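Local coordinates for protein ammonium transporter (Kuenenia stuttgartiensis, PDB 6EU6) that probably senses ammonium at the membrane and passes the signal to a histidine kinase, as a trimer of ammonium-transporter subunits, at residues T28-G33 with S268-I273. Numbering follows the deposited sequence.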
ATOM      1  N   THR A  28       3.906   7.683   9.541  1.00 24.75           N
ATOM      2  CA  THR A  28       5.379   7.703   9.540  1.00 28.54           C
ATOM      3  C   THR A  28       5.881   8.613   8.377  1.00 30.22           C
ATOM      4  O   THR A  28       6.694   9.522   8.579  1.00 27.18           O
ATOM      5  CB  THR A  28       5.955   6.298   9.357  1.00 31.66           C
ATOM      6  OG1 THR A  28       5.459   5.426  10.394  1.00 30.79           O
ATOM      7  CG2 THR A  28       7.522   6.392   9.425  1.00 35.07           C
ATOM      8  N   SER A  29       5.317   8.426   7.173  1.00 28.30           N
ATOM      9  CA  SER A  29       5.775   9.258   6.032  1.00 27.89           C
ATOM     10  C   SER A  29       5.415  10.694   6.216  1.00 29.47           C
ATOM     11  O   SER A  29       6.201  11.553   5.856  1.00 29.55           O
ATOM     12  CB  SER A  29       5.186   8.830   4.706  1.00 31.49           C
ATOM     13  OG  SER A  29       5.307   7.475   4.675  1.00 35.10           O
ATOM     14  N   TYR A  30       4.152  10.942   6.587  1.00 27.83           N
ATOM     15  CA  TYR A  30       3.644  12.302   6.783  1.00 26.60           C
ATOM     16  C   TYR A  30       4.537  13.064   7.793  1.00 29.16           C
ATOM     17  O   TYR A  30       5.026  14.186   7.513  1.00 25.12           O
ATOM     18  CB  TYR A  30       2.216  12.209   7.290  1.00 25.91           C
ATOM     19  CG  TYR A  30       1.465  13.490   7.222  1.00 26.85           C
ATOM     20  CD1 TYR A  30       0.874  13.871   6.043  1.00 31.60           C
ATOM     21  CD2 TYR A  30       1.368  14.351   8.354  1.00 31.84           C
ATOM     22  CE1 TYR A  30       0.107  15.002   5.953  1.00 33.98           C
ATOM     23  CE2 TYR A  30       0.607  15.535   8.287  1.00 32.20           C
ATOM     24  CZ  TYR A  30       0.001  15.853   7.082  1.00 36.26           C
ATOM     25  OH  TYR A  30      -0.704  16.989   6.913  1.00 37.63           O
ATOM     26  N   GLU A  31       4.727  12.458   8.975  1.00 27.02           N
ATOM     27  CA  GLU A  31       5.496  13.112   9.970  1.00 28.02           C
ATOM     28  C   GLU A  31       6.967  13.308   9.542  1.00 30.27           C
ATOM     29  O   GLU A  31       7.525  14.357   9.852  1.00 30.02           O
ATOM     30  CB  GLU A  31       5.436  12.417  11.340  1.00 29.27           C
ATOM     31  CG  GLU A  31       4.006  12.224  11.851  1.00 32.59           C
ATOM     32  CD  GLU A  31       3.900  11.407  13.180  1.00 39.53           C
ATOM     33  OE1 GLU A  31       5.019  11.283  13.867  1.00 31.07           O
ATOM     34  OE2 GLU A  31       2.702  10.968  13.507  1.00 29.55           O
ATOM     35  N   THR A  32       7.580  12.302   8.895  1.00 30.68           N
ATOM     36  CA  THR A  32       8.935  12.410   8.428  1.00 29.12           C
ATOM     37  C   THR A  32       8.987  13.557   7.381  1.00 35.45           C
ATOM     38  O   THR A  32       9.824  14.440   7.450  1.00 33.09           O
ATOM     39  CB  THR A  32       9.392  11.128   7.835  1.00 30.01           C
ATOM     40  OG1 THR A  32       9.324  10.080   8.779  1.00 29.84           O
ATOM     41  CG2 THR A  32      10.871  11.235   7.312  1.00 33.75           C
ATOM     42  N   GLY A  33       8.033  13.593   6.452  1.00 32.86           N
ATOM     43  CA  GLY A  33       7.974  14.670   5.489  1.00 32.52           C
ATOM     44  C   GLY A  33       7.923  16.066   6.077  1.00 34.03           C
ATOM     45  O   GLY A  33       8.570  17.012   5.589  1.00 33.36           O
ATOM     46  N   SER A 268      -0.701  23.593   4.754  1.00 30.48           N
ATOM     47  CA  SER A 268      -2.096  23.883   5.074  1.00 32.76           C
ATOM     48  C   SER A 268      -3.016  23.096   4.195  1.00 31.30           C
ATOM     49  O   SER A 268      -4.115  22.774   4.620  1.00 29.15           O
ATOM     50  CB  SER A 268      -2.390  25.385   4.959  1.00 34.79           C
ATOM     51  OG  SER A 268      -1.726  25.993   6.029  1.00 37.58           O
ATOM     52  N   LEU A 269      -2.619  22.823   2.940  1.00 29.79           N
ATOM     53  CA  LEU A 269      -3.454  21.998   2.081  1.00 27.21           C
ATOM     54  C   LEU A 269      -3.569  20.577   2.664  1.00 26.92           C
ATOM     55  O   LEU A 269      -4.652  19.986   2.707  1.00 26.21           O
ATOM     56  CB  LEU A 269      -2.871  21.938   0.683  1.00 28.44           C
ATOM     57  CG  LEU A 269      -3.533  20.938  -0.251  1.00 28.18           C
ATOM     58  CD1 LEU A 269      -4.922  21.399  -0.604  1.00 30.46           C
ATOM     59  CD2 LEU A 269      -2.697  20.790  -1.512  1.00 33.89           C
ATOM     60  N   PHE A 270      -2.443  20.021   3.124  1.00 28.10           N
ATOM     61  CA  PHE A 270      -2.489  18.688   3.749  1.00 26.65           C
ATOM     62  C   PHE A 270      -3.320  18.697   4.988  1.00 25.80           C
ATOM     63  O   PHE A 270      -4.175  17.817   5.203  1.00 26.01           O
ATOM     64  CB  PHE A 270      -1.075  18.196   4.187  1.00 28.67           C
ATOM     65  CG  PHE A 270      -0.051  18.070   3.057  1.00 29.54           C
ATOM     66  CD1 PHE A 270      -0.353  17.492   1.882  1.00 32.19           C
ATOM     67  CD2 PHE A 270       1.244  18.453   3.257  1.00 36.96           C
ATOM     68  CE1 PHE A 270       0.557  17.376   0.840  1.00 33.21           C
ATOM     69  CE2 PHE A 270       2.171  18.342   2.236  1.00 38.68           C
ATOM     70  CZ  PHE A 270       1.826  17.769   1.039  1.00 35.01           C
ATOM     71  N   THR A 271      -3.105  19.711   5.832  1.00 25.92           N
ATOM     72  CA  THR A 271      -3.901  19.844   7.068  1.00 25.84           C
ATOM     73  C   THR A 271      -5.383  19.752   6.755  1.00 26.43           C
ATOM     74  O   THR A 271      -6.132  19.101   7.436  1.00 25.43           O
ATOM     75  CB  THR A 271      -3.552  21.155   7.805  1.00 29.38           C
ATOM     76  OG1 THR A 271      -2.198  21.103   8.176  1.00 30.18           O
ATOM     77  CG2 THR A 271      -4.395  21.362   9.049  1.00 32.89           C
ATOM     78  N   ALA A 272      -5.824  20.487   5.743  1.00 25.82           N
ATOM     79  CA  ALA A 272      -7.204  20.536   5.468  1.00 27.44           C
ATOM     80  C   ALA A 272      -7.770  19.168   4.989  1.00 27.32           C
ATOM     81  O   ALA A 272      -8.871  18.794   5.373  1.00 26.06           O
ATOM     82  CB  ALA A 272      -7.459  21.634   4.457  1.00 28.64           C
ATOM     83  N   ILE A 273      -7.019  18.477   4.090  1.00 26.95           N
ATOM     84  CA  ILE A 273      -7.403  17.189   3.590  1.00 27.30           C
ATOM     85  C   ILE A 273      -7.572  16.218   4.752  1.00 24.65           C
ATOM     86  O   ILE A 273      -8.601  15.580   4.881  1.00 24.15           O
ATOM     87  CB  ILE A 273      -6.385  16.680   2.537  1.00 26.80           C
ATOM     88  CG1 ILE A 273      -6.537  17.580   1.295  1.00 28.33           C
ATOM     89  CG2 ILE A 273      -6.710  15.239   2.224  1.00 27.28           C
ATOM     90  CD1 ILE A 273      -5.427  17.432   0.290  1.00 27.34           C
TER
HETATM   91  O   HOH W   1      -1.110  18.701   8.961  1.00 37.85           O
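Tyr30 reaches across from helix 2-34 and sets its hydroxyl against the start of the Phe270 side chain on helix 266-280. Tyr30 OH lies 3.0 Å from Phe270 CB, a close approach of a polar atom to a methylene. Beside it, Tyr30 CE1 is 3.8 Å from the same Phe270 CB. The methylene sits at the edge of the tyrosine ring, near its plane. The two side chains run past one another, each heading the opposite way. With CG anti to the backbone N (chi1 -166°), Tyr30 bridges the 9.4 Å between its own CA and Phe270 CA.

No direct hydrogen bond joins segments 28-33 and 268-273. A water takes that role. It lies in the plane of the tyrosine ring, 2.7 Å from Tyr30 OH, and donates to Thr271 OG1 over 2.8 Å. Thr271 OG1 also hydrogen-bonds Glu307 and the backbone oxygen of Gly267, which fix its position. An alanine in place of Tyr30 would probably open a gap beside Phe270 and leave the bridging water without one of its two partners here.

Further out, both Tyr30 and Phe270 touch Thr213 of helix 206-226, while the Tyr30 ring also meets Phe34. Phe270 packs on Leu48 of a second subunit. Ser29, next to Tyr30, packs on Leu211 of the third subunit, so the contact lies close to subunit interfaces of the trimer.

The contact thus joins helices 2-34 and 266-280 of the ammonium transporter fold through the tyrosine and the base of the phenylalanine side chain. It is small, burying 97 Å² in all. Its polar part is a water that bridges Tyr30 OH and Thr271 OG1 between buried residues and gives the phenol oxygen a hydrogen-bonding partner inside the protein.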